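Local structure of neuraminidase (Bacteroides thetaiotaomicron, 5MUL) at residues 282-287 / 343-348; 239-244 / 300-305; 93-98 / 103-108. The protein is a beta-propeller glycoside hydrolase, probably acting as a rhamnosidase, and binds beta-D-glucuronic acid. One frame throughout, in Å; residues are numbered along the deposited sequence.

How the contacts relate
The three contacts sample different parts of one beta-propeller built from successive antiparallel sheets. Contact 3 comes first in the chain and lies within a single blade, pairing strands 92-97 and 103-108. Contacts 1 and 2 each link neighbouring blades and alternate along the chain: 239-244, 282-287, 300-305, 343-348. They touch where strands 281-287 and 296-302 pair in one sheet, which meets the preceding sheet's loop in contact 2 and the following sheet in contact 1; their centres are about 19 Å apart. Contact 3 lies on the opposite side of the chain's centre from both, its centre about 25 Å from that of contact 1 and about 31 Å from that of contact 2. Together they illustrate cohesion within a blade and between neighbouring blades.

Contact 1: residues 282-287 / 343-348; sequences YIATYW and IFYIFR
Tyr-345 reaches across to Ala-284 and Thr-285 with the far half of its ring. Its CG is anti to the backbone N (chi1 -170°), which swings the phenol over to the other strand although its CB does not start out facing it. Tyr-345 CE2 rests 3.7 Å from Ala-284 CB, with Tyr-345 CZ at 4.0 Å from the same methyl. At the ring's edge, near its plane, Thr-285 O lies 3.0 Å from Tyr-345 OH, but the angle is too poor for a hydrogen bond; the hydroxyl bonds instead to the carbonyl of Arg-298, in the next strand of the first sheet. At the other end Tyr-282 and Ile-343 cross obliquely, Tyr-282 CE2 meeting the terminal methyl Ile-343 CD1 at 3.8 Å. The Tyr-282 ring is held beyond the contact, by a hydrogen bond to Asp-276 and by the nearly parallel ring of Trp-301. No hydrogen bond links the two strands, whose axes come within 9.3 Å and run at 39° to each other. This is side-chain packing of one sheet against the next, the buried interface between adjacent blades of a beta-propeller.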
loop_
_atom_site.group_PDB
_atom_site.type_symbol
_atom_site.label_atom_id
_atom_site.label_comp_id
_atom_site.label_asym_id
_atom_site.label_seq_id
_atom_site.Cartn_x
_atom_site.Cartn_y
_atom_site.Cartn_z
ATOM N N TYR A 282 6.021 -7.828 -8.056
ATOM C CA TYR A 282 5.232 -7.125 -9.049
ATOM C C TYR A 282 4.959 -5.727 -8.553
ATOM O O TYR A 282 4.578 -5.558 -7.391
ATOM C CB TYR A 282 3.887 -7.845 -9.287
ATOM C CG TYR A 282 3.979 -9.256 -9.801
ATOM C CD1 TYR A 282 4.295 -10.281 -8.956
ATOM C CD2 TYR A 282 3.745 -9.559 -11.139
ATOM C CE1 TYR A 282 4.366 -11.583 -9.386
ATOM C CE2 TYR A 282 3.812 -10.864 -11.578
ATOM C CZ TYR A 282 4.147 -11.852 -10.682
ATOM O OH TYR A 282 4.238 -13.186 -11.071
ATOM N N ILE A 283 5.190 -4.724 -9.371
ATOM C CA ILE A 283 4.989 -3.349 -8.991
ATOM C C ILE A 283 4.008 -2.721 -9.970
ATOM O O ILE A 283 4.183 -2.867 -11.177
ATOM C CB ILE A 283 6.314 -2.544 -9.026
ATOM C CG1 ILE A 283 7.381 -3.215 -8.147
ATOM C CG2 ILE A 283 6.068 -1.105 -8.615
ATOM C CD1 ILE A 283 8.790 -2.801 -8.469
ATOM N N ALA A 284 2.995 -2.027 -9.452
ATOM C CA ALA A 284 2.014 -1.322 -10.271
ATOM C C ALA A 284 2.219 0.175 -10.182
ATOM O O ALA A 284 2.308 0.723 -9.083
ATOM C CB ALA A 284 0.594 -1.681 -9.810
ATOM N N THR A 285 2.314 0.850 -11.325
ATOM C CA THR A 285 2.442 2.283 -11.372
ATOM C C THR A 285 2.040 2.778 -12.765
ATOM O O THR A 285 1.402 2.037 -13.496
ATOM C CB THR A 285 3.869 2.685 -11.035
ATOM O OG1 THR A 285 3.893 4.097 -10.902
ATOM C CG2 THR A 285 4.855 2.168 -12.070
ATOM N N TYR A 286 2.343 4.032 -13.085
ATOM C CA TYR A 286 2.078 4.545 -14.439
ATOM C C TYR A 286 3.154 5.535 -14.821
ATOM O O TYR A 286 3.754 6.141 -13.941
ATOM C CB TYR A 286 0.670 5.147 -14.580
ATOM C CG TYR A 286 0.314 6.327 -13.742
ATOM C CD1 TYR A 286 0.859 7.598 -13.982
ATOM C CD2 TYR A 286 -0.601 6.213 -12.687
ATOM C CE1 TYR A 286 0.499 8.689 -13.217
ATOM C CE2 TYR A 286 -0.944 7.291 -11.915
ATOM C CZ TYR A 286 -0.401 8.543 -12.164
ATOM O OH TYR A 286 -0.759 9.610 -11.378
ATOM N N TRP A 287 3.395 5.668 -16.136
ATOM C CA TRP A 287 4.286 6.696 -16.694
ATOM C C TRP A 287 4.046 6.738 -18.203
ATOM O O TRP A 287 3.418 5.845 -18.782
ATOM C CB TRP A 287 5.762 6.423 -16.362
ATOM C CG TRP A 287 6.421 5.262 -17.059
ATOM C CD1 TRP A 287 6.980 5.261 -18.303
ATOM C CD2 TRP A 287 6.656 3.957 -16.535
ATOM N NE1 TRP A 287 7.493 4.048 -18.598
ATOM C CE2 TRP A 287 7.346 3.219 -17.518
ATOM C CE3 TRP A 287 6.391 3.340 -15.294
ATOM C CZ2 TRP A 287 7.726 1.894 -17.333
ATOM C CZ3 TRP A 287 6.768 2.022 -15.116
ATOM C CH2 TRP A 287 7.427 1.304 -16.128
ATOM N N ILE A 343 -2.929 -11.696 -12.913
ATOM C CA ILE A 343 -2.974 -10.387 -12.254
ATOM C C ILE A 343 -4.369 -9.824 -12.303
ATOM O O ILE A 343 -5.039 -9.844 -13.331
ATOM C CB ILE A 343 -2.101 -9.354 -12.992
ATOM C CG1 ILE A 343 -0.755 -9.931 -13.390
ATOM C CG2 ILE A 343 -1.995 -8.065 -12.175
ATOM C CD1 ILE A 343 0.117 -10.344 -12.269
ATOM N N PHE A 344 -4.809 -9.247 -11.173
ATOM C CA PHE A 344 -5.993 -8.419 -11.111
ATOM C C PHE A 344 -5.503 -7.023 -10.749
ATOM O O PHE A 344 -4.906 -6.849 -9.669
ATOM C CB PHE A 344 -6.935 -8.991 -10.050
ATOM C CG PHE A 344 -7.368 -10.405 -10.332
ATOM C CD1 PHE A 344 -6.621 -11.452 -9.880
ATOM C CD2 PHE A 344 -8.510 -10.662 -11.075
ATOM C CE1 PHE A 344 -6.980 -12.783 -10.160
ATOM C CE2 PHE A 344 -8.888 -11.991 -11.334
ATOM C CZ PHE A 344 -8.125 -13.015 -10.882
ATOM N N TYR A 345 -5.685 -6.068 -11.642
ATOM C CA TYR A 345 -5.049 -4.753 -11.555
ATOM C C TYR A 345 -6.164 -3.739 -11.405
ATOM O O TYR A 345 -6.966 -3.582 -12.320
ATOM C CB TYR A 345 -4.233 -4.577 -12.837
ATOM C CG TYR A 345 -3.289 -3.397 -12.899
ATOM C CD1 TYR A 345 -3.755 -2.109 -13.086
ATOM C CD2 TYR A 345 -1.919 -3.592 -12.843
ATOM C CE1 TYR A 345 -2.873 -1.011 -13.183
ATOM C CE2 TYR A 345 -1.040 -2.529 -12.967
ATOM C CZ TYR A 345 -1.531 -1.249 -13.117
ATOM O OH TYR A 345 -0.683 -0.156 -13.240
ATOM N N ILE A 346 -6.267 -3.088 -10.238
ATOM C CA ILE A 346 -7.414 -2.255 -9.916
ATOM C C ILE A 346 -7.031 -0.807 -10.097
ATOM O O ILE A 346 -5.984 -0.376 -9.606
ATOM C CB ILE A 346 -7.897 -2.509 -8.462
ATOM C CG1 ILE A 346 -8.110 -4.014 -8.210
ATOM C CG2 ILE A 346 -9.134 -1.697 -8.183
ATOM C CD1 ILE A 346 -9.109 -4.663 -9.135
ATOM N N PHE A 347 -7.863 -0.047 -10.775
ATOM C CA PHE A 347 -7.576 1.334 -11.084
ATOM C C PHE A 347 -8.851 2.146 -11.228
ATOM O O PHE A 347 -9.981 1.631 -11.014
ATOM C CB PHE A 347 -6.710 1.420 -12.353
ATOM C CG PHE A 347 -7.404 0.988 -13.618
ATOM C CD1 PHE A 347 -7.588 -0.357 -13.937
ATOM C CD2 PHE A 347 -7.829 1.948 -14.524
ATOM C CE1 PHE A 347 -8.220 -0.737 -15.127
ATOM C CE2 PHE A 347 -8.479 1.574 -15.696
ATOM C CZ PHE A 347 -8.638 0.251 -16.016
ATOM N N ARG A 348 -8.691 3.430 -11.513
ATOM C CA ARG A 348 -9.828 4.335 -11.766
ATOM C C ARG A 348 -9.332 5.360 -12.772
ATOM O O ARG A 348 -8.220 5.878 -12.603
ATOM C CB ARG A 348 -10.287 4.968 -10.461
ATOM C CG ARG A 348 -11.323 6.077 -10.582
ATOM C CD ARG A 348 -10.731 7.462 -10.791
ATOM N NE ARG A 348 -9.890 7.883 -9.673
ATOM C CZ ARG A 348 -9.009 8.882 -9.696
ATOM N NH1 ARG A 348 -8.818 9.606 -10.788
ATOM N NH2 ARG A 348 -8.305 9.131 -8.609
#

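Contact 2: residues 239-244 / 300-305; sequences YKSDGE and VWNDGK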
loop_
_atom_site.group_PDB
_atom_site.type_symbol
_atom_site.label_atom_id
_atom_site.label_comp_id
_atom_site.label_asym_id
_atom_site.label_seq_id
_atom_site.Cartn_x
_atom_site.Cartn_y
_atom_site.Cartn_z
ATOM N N TYR A 239 18.714 -7.628 -0.118
ATOM C CA TYR A 239 19.205 -8.188 -1.375
ATOM C C TYR A 239 18.594 -7.549 -2.576
ATOM O O TYR A 239 17.445 -7.081 -2.566
ATOM C CB TYR A 239 18.895 -9.696 -1.454
ATOM C CG TYR A 239 19.758 -10.521 -0.564
ATOM C CD1 TYR A 239 19.477 -10.701 0.766
ATOM C CD2 TYR A 239 20.925 -11.103 -1.066
ATOM C CE1 TYR A 239 20.293 -11.437 1.596
ATOM C CE2 TYR A 239 21.740 -11.837 -0.249
ATOM C CZ TYR A 239 21.444 -12.014 1.075
ATOM O OH TYR A 239 22.275 -12.769 1.872
ATOM N N LYS A 240 19.320 -7.596 -3.685
ATOM C CA LYS A 240 18.800 -7.370 -5.007
ATOM C C LYS A 240 18.118 -8.655 -5.501
ATOM O O LYS A 240 18.388 -9.763 -4.973
ATOM C CB LYS A 240 19.942 -6.985 -5.943
ATOM C CG LYS A 240 20.641 -5.716 -5.491
ATOM C CD LYS A 240 21.688 -5.218 -6.485
ATOM C CE LYS A 240 22.250 -3.892 -6.003
ATOM N NZ LYS A 240 23.136 -3.298 -7.055
ATOM N N SER A 241 17.279 -8.528 -6.530
ATOM C CA SER A 241 16.555 -9.690 -7.083
ATOM C C SER A 241 17.482 -10.765 -7.678
ATOM O O SER A 241 17.048 -11.914 -7.845
ATOM C CB SER A 241 15.578 -9.270 -8.168
ATOM O OG SER A 241 16.257 -8.861 -9.342
ATOM N N ASP A 242 18.727 -10.408 -8.005
ATOM C CA ASP A 242 19.703 -11.333 -8.599
ATOM C C ASP A 242 20.520 -12.054 -7.539
ATOM O O ASP A 242 21.465 -12.782 -7.868
ATOM C CB ASP A 242 20.600 -10.554 -9.596
ATOM C CG ASP A 242 21.485 -9.497 -8.926
ATOM O OD1 ASP A 242 21.533 -9.433 -7.687
ATOM O OD2 ASP A 242 22.146 -8.710 -9.662
ATOM N N GLY A 243 20.202 -11.876 -6.257
ATOM C CA GLY A 243 20.917 -12.517 -5.171
ATOM C C GLY A 243 22.140 -11.779 -4.612
ATOM O O GLY A 243 22.748 -12.255 -3.671
ATOM N N GLU A 244 22.476 -10.618 -5.157
ATOM C CA GLU A 244 23.558 -9.790 -4.614
ATOM C C GLU A 244 23.065 -9.136 -3.325
ATOM O O GLU A 244 21.969 -8.557 -3.291
ATOM C CB GLU A 244 23.984 -8.728 -5.633
ATOM C CG GLU A 244 25.150 -7.808 -5.207
ATOM C CD GLU A 244 25.506 -6.766 -6.271
ATOM O OE1 GLU A 244 25.984 -7.187 -7.347
ATOM O OE2 GLU A 244 25.320 -5.542 -6.055
ATOM N N VAL A 300 5.325 -3.912 -13.588
ATOM C CA VAL A 300 6.764 -4.166 -13.624
ATOM C C VAL A 300 7.013 -5.379 -12.762
ATOM O O VAL A 300 6.559 -5.412 -11.619
ATOM C CB VAL A 300 7.561 -2.950 -13.092
ATOM C CG1 VAL A 300 9.050 -3.257 -13.037
ATOM C CG2 VAL A 300 7.285 -1.722 -13.928
ATOM N N TRP A 301 7.669 -6.407 -13.249
ATOM C CA TRP A 301 7.848 -7.599 -12.468
ATOM C C TRP A 301 9.150 -8.283 -12.768
ATOM O O TRP A 301 9.754 -8.056 -13.843
ATOM C CB TRP A 301 6.666 -8.586 -12.652
ATOM C CG TRP A 301 6.669 -9.398 -13.948
ATOM C CD1 TRP A 301 7.027 -10.706 -14.093
ATOM C CD2 TRP A 301 6.269 -8.940 -15.257
ATOM N NE1 TRP A 301 6.883 -11.084 -15.420
ATOM C CE2 TRP A 301 6.409 -10.023 -16.141
ATOM C CE3 TRP A 301 5.785 -7.727 -15.757
ATOM C CZ2 TRP A 301 6.105 -9.905 -17.527
ATOM C CZ3 TRP A 301 5.495 -7.606 -17.119
ATOM C CH2 TRP A 301 5.654 -8.690 -17.985
ATOM N N ASN A 302 9.600 -9.086 -11.822
ATOM C CA ASN A 302 10.829 -9.844 -11.978
ATOM C C ASN A 302 10.433 -11.309 -11.881
ATOM O O ASN A 302 9.749 -11.712 -10.947
ATOM C CB ASN A 302 11.872 -9.467 -10.921
ATOM C CG ASN A 302 13.217 -10.145 -11.158
ATOM O OD1 ASN A 302 13.407 -11.289 -10.770
ATOM N ND2 ASN A 302 14.134 -9.444 -11.785
ATOM N N ASP A 303 10.871 -12.101 -12.856
ATOM C CA ASP A 303 10.488 -13.522 -12.934
ATOM C C ASP A 303 11.521 -14.478 -12.334
ATOM O O ASP A 303 11.396 -15.691 -12.501
ATOM C CB ASP A 303 10.202 -13.906 -14.401
ATOM C CG ASP A 303 11.409 -13.714 -15.324
ATOM O OD1 ASP A 303 12.558 -13.518 -14.866
ATOM O OD2 ASP A 303 11.186 -13.734 -16.550
ATOM N N GLY A 304 12.526 -13.936 -11.648
ATOM C CA GLY A 304 13.649 -14.722 -11.126
ATOM C C GLY A 304 14.912 -14.546 -11.956
ATOM O O GLY A 304 16.009 -14.790 -11.460
ATOM N N LYS A 305 14.759 -14.110 -13.209
ATOM C CA LYS A 305 15.876 -13.891 -14.130
ATOM C C LYS A 305 16.055 -12.431 -14.529
ATOM O O LYS A 305 17.171 -11.925 -14.504
ATOM C CB LYS A 305 15.660 -14.712 -15.401
HETATM O O HOH W 1 16.962 -10.305 -11.546
#
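The hydroxyl of Ser-241 comes up to the amide NH2 end of Asn-302, yet water joins them: Ser-241 OG is 3.3 Å from Asn-302 ND2 at an angle unsuited to a hydrogen bond. One water molecule donates to Ser-241 OG at 2.7 Å and accepts from Asn-302 ND2 at 3.0 Å, with a weak further bond to the carbonyl of Lys-305. Ser-241 OG also bonds to the carboxylate of Glu-256, so two partners probably limit the hydroxyl's rotation. The other end of the Asn-302 amide is turned into its own chain: Asn-302 OD1 accepts from Gly-304 N at 2.9 Å, the donor standing 43° above the carbonyl plane. This Asx turn holds the amide with its NH2 group toward the water. A second Asx turn follows, Asp-303 OD1 accepting from Lys-305 N at 2.8 Å, while OD2 of the same aspartate bonds to His-308. Ser-241 is the second residue of a type I turn from Lys-240 to Gly-243, and Asp-242 OD1 binds Glu-244 N at 2.9 Å in a further Asx turn. Trp-307 packs on both Ser-241 and Asn-302. The sequence from Asn-302 to Trp-307, bridging the third and fourth strands of a blade, resembles the Asp-box of BNR repeats, with asparagine in place of the signature aspartate.

Contact 3: residues 93-98 / 103-108; sequences ISIMVD and LHVSFD
Leu-103 turns its CG anti to the backbone N (chi1 -171°), and with chi2 at 65° this carries CD1 across to the facing strand, where it lies 3.7 Å from Val-97 CG2 and 4.0 Å from Ile-95 CB. Ile-95 has CG1 placed between its backbone N and carbonyl carbon (chi1 75°), an arrangement that leaves the other branch, CG2, to meet Val-105 CG2 at 3.9 Å; these two side chains lie alongside each other and point the same way. Ile-93 and Phe-107 extend this apolar face, which packs on Ser-55 and Tyr-57 of strand 51-57, in the preceding sheet. The two strands form an antiparallel beta hairpin, the first pair of a propeller blade. Ser-94 with Ser-106 and Met-96 with His-104 are its hydrogen-bonded pairs, each closed by two backbone bonds: Ser-94 N to Ser-106 O at 2.9 Å and Ser-106 N to Ser-94 O likewise, then His-104 N to Met-96 O at 2.8 Å and the more bent Met-96 N to His-104 O at 3.0 Å. On the face carrying these four residues His-104 meets Tyr-173 edge-to-face, and Leu-154 of the following sheet touches both Met-96 and His-104. The carboxylate of Asp-98 helps shape the loop between the strands, since its OD1 accepts from the backbone N of Glu-100 and of Tyr-102. Met-96 bends away from His-104, its side chain about 4 Å from that of Glu-389, a residue of the glucuronate site.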
loop_
_atom_site.group_PDB
_atom_site.type_symbol
_atom_site.label_atom_id
_atom_site.label_comp_id
_atom_site.label_asym_id
_atom_site.label_seq_id
_atom_site.Cartn_x
_atom_site.Cartn_y
_atom_site.Cartn_z
ATOM N N ILE A 93 -4.748 6.660 8.264
ATOM C CA ILE A 93 -4.916 5.636 9.299
ATOM C C ILE A 93 -4.344 4.322 8.772
ATOM O O ILE A 93 -4.648 3.936 7.640
ATOM C CB ILE A 93 -6.398 5.387 9.684
ATOM C CG1 ILE A 93 -7.137 6.693 9.998
ATOM C CG2 ILE A 93 -6.495 4.390 10.839
ATOM C CD1 ILE A 93 -8.659 6.543 9.985
ATOM N N SER A 94 -3.509 3.649 9.554
ATOM C CA SER A 94 -3.036 2.280 9.242
ATOM C C SER A 94 -3.353 1.410 10.439
ATOM O O SER A 94 -3.078 1.778 11.582
ATOM C CB SER A 94 -1.507 2.197 8.933
ATOM O OG SER A 94 -1.049 0.867 8.567
ATOM N N ILE A 95 -3.864 0.210 10.163
ATOM C CA ILE A 95 -4.172 -0.791 11.161
ATOM C C ILE A 95 -3.629 -2.153 10.754
ATOM O O ILE A 95 -3.468 -2.435 9.552
ATOM C CB ILE A 95 -5.695 -0.873 11.462
ATOM C CG1 ILE A 95 -6.468 -1.576 10.346
ATOM C CG2 ILE A 95 -6.263 0.497 11.753
ATOM C CD1 ILE A 95 -7.964 -1.751 10.576
ATOM N N MET A 96 -3.367 -3.000 11.756
ATOM C CA MET A 96 -2.956 -4.382 11.503
ATOM C C MET A 96 -3.239 -5.176 12.757
ATOM O O MET A 96 -3.160 -4.642 13.860
ATOM C CB MET A 96 -1.479 -4.484 11.144
ATOM C CG MET A 96 -0.999 -5.833 10.663
ATOM S SD MET A 96 -1.893 -6.535 9.277
ATOM C CE MET A 96 -1.877 -5.249 8.091
ATOM N N VAL A 97 -3.524 -6.447 12.599
ATOM C CA VAL A 97 -3.746 -7.330 13.741
ATOM C C VAL A 97 -2.539 -8.228 13.871
ATOM O O VAL A 97 -2.063 -8.745 12.860
ATOM C CB VAL A 97 -5.033 -8.162 13.549
ATOM C CG1 VAL A 97 -5.262 -9.064 14.747
ATOM C CG2 VAL A 97 -6.244 -7.275 13.308
ATOM N N ASP A 98 -2.037 -8.397 15.096
ATOM C CA ASP A 98 -0.906 -9.291 15.367
ATOM C C ASP A 98 -1.331 -10.747 15.584
ATOM O O ASP A 98 -2.521 -11.052 15.544
ATOM C CB ASP A 98 -0.028 -8.742 16.503
ATOM C CG ASP A 98 -0.669 -8.805 17.873
ATOM O OD1 ASP A 98 -1.536 -9.658 18.105
ATOM O OD2 ASP A 98 -0.243 -8.018 18.721
ATOM N N LEU A 103 -5.261 -5.458 17.844
ATOM C CA LEU A 103 -5.273 -4.475 16.761
ATOM C C LEU A 103 -4.271 -3.394 17.119
ATOM O O LEU A 103 -4.308 -2.845 18.214
ATOM C CB LEU A 103 -6.677 -3.879 16.614
ATOM C CG LEU A 103 -6.927 -2.993 15.419
ATOM C CD1 LEU A 103 -6.837 -3.722 14.088
ATOM C CD2 LEU A 103 -8.314 -2.386 15.617
ATOM N N HIS A 104 -3.360 -3.085 16.199
ATOM C CA HIS A 104 -2.390 -1.993 16.318
ATOM C C HIS A 104 -2.841 -0.921 15.348
ATOM O O HIS A 104 -3.195 -1.205 14.199
ATOM C CB HIS A 104 -1.031 -2.523 15.902
ATOM C CG HIS A 104 -0.431 -3.462 16.885
ATOM N ND1 HIS A 104 -0.815 -4.775 17.077
ATOM C CD2 HIS A 104 0.624 -3.251 17.699
ATOM C CE1 HIS A 104 -0.021 -5.308 17.997
ATOM N NE2 HIS A 104 0.856 -4.404 18.384
ATOM N N VAL A 105 -2.843 0.332 15.797
ATOM C CA VAL A 105 -3.402 1.445 15.059
ATOM C C VAL A 105 -2.441 2.615 15.117
ATOM O O VAL A 105 -1.925 2.960 16.193
ATOM C CB VAL A 105 -4.778 1.876 15.640
ATOM C CG1 VAL A 105 -5.349 3.050 14.871
ATOM C CG2 VAL A 105 -5.743 0.707 15.642
ATOM N N SER A 106 -2.179 3.236 13.968
ATOM C CA SER A 106 -1.400 4.456 13.913
ATOM C C SER A 106 -2.067 5.411 12.952
ATOM O O SER A 106 -2.605 5.026 11.941
ATOM C CB SER A 106 0.041 4.165 13.473
ATOM O OG SER A 106 0.822 5.344 13.478
ATOM N N PHE A 107 -2.045 6.690 13.287
ATOM C CA PHE A 107 -2.665 7.704 12.456
ATOM C C PHE A 107 -1.804 8.951 12.412
ATOM O O PHE A 107 -1.067 9.240 13.343
ATOM C CB PHE A 107 -4.118 8.030 12.905
ATOM C CG PHE A 107 -4.264 8.394 14.358
ATOM C CD1 PHE A 107 -4.471 7.410 15.320
ATOM C CD2 PHE A 107 -4.220 9.731 14.760
ATOM C CE1 PHE A 107 -4.638 7.747 16.672
ATOM C CE2 PHE A 107 -4.382 10.067 16.107
ATOM C CZ PHE A 107 -4.596 9.072 17.047
ATOM N N ASP A 108 -1.910 9.652 11.303
ATOM C CA ASP A 108 -1.092 10.825 10.982
ATOM C C ASP A 108 -2.094 11.919 10.673
ATOM O O ASP A 108 -2.827 11.851 9.669
ATOM C CB ASP A 108 -0.193 10.451 9.779
ATOM C CG ASP A 108 0.426 11.615 9.056
ATOM O OD1 ASP A 108 0.413 12.765 9.563
ATOM O OD2 ASP A 108 0.913 11.364 7.922
#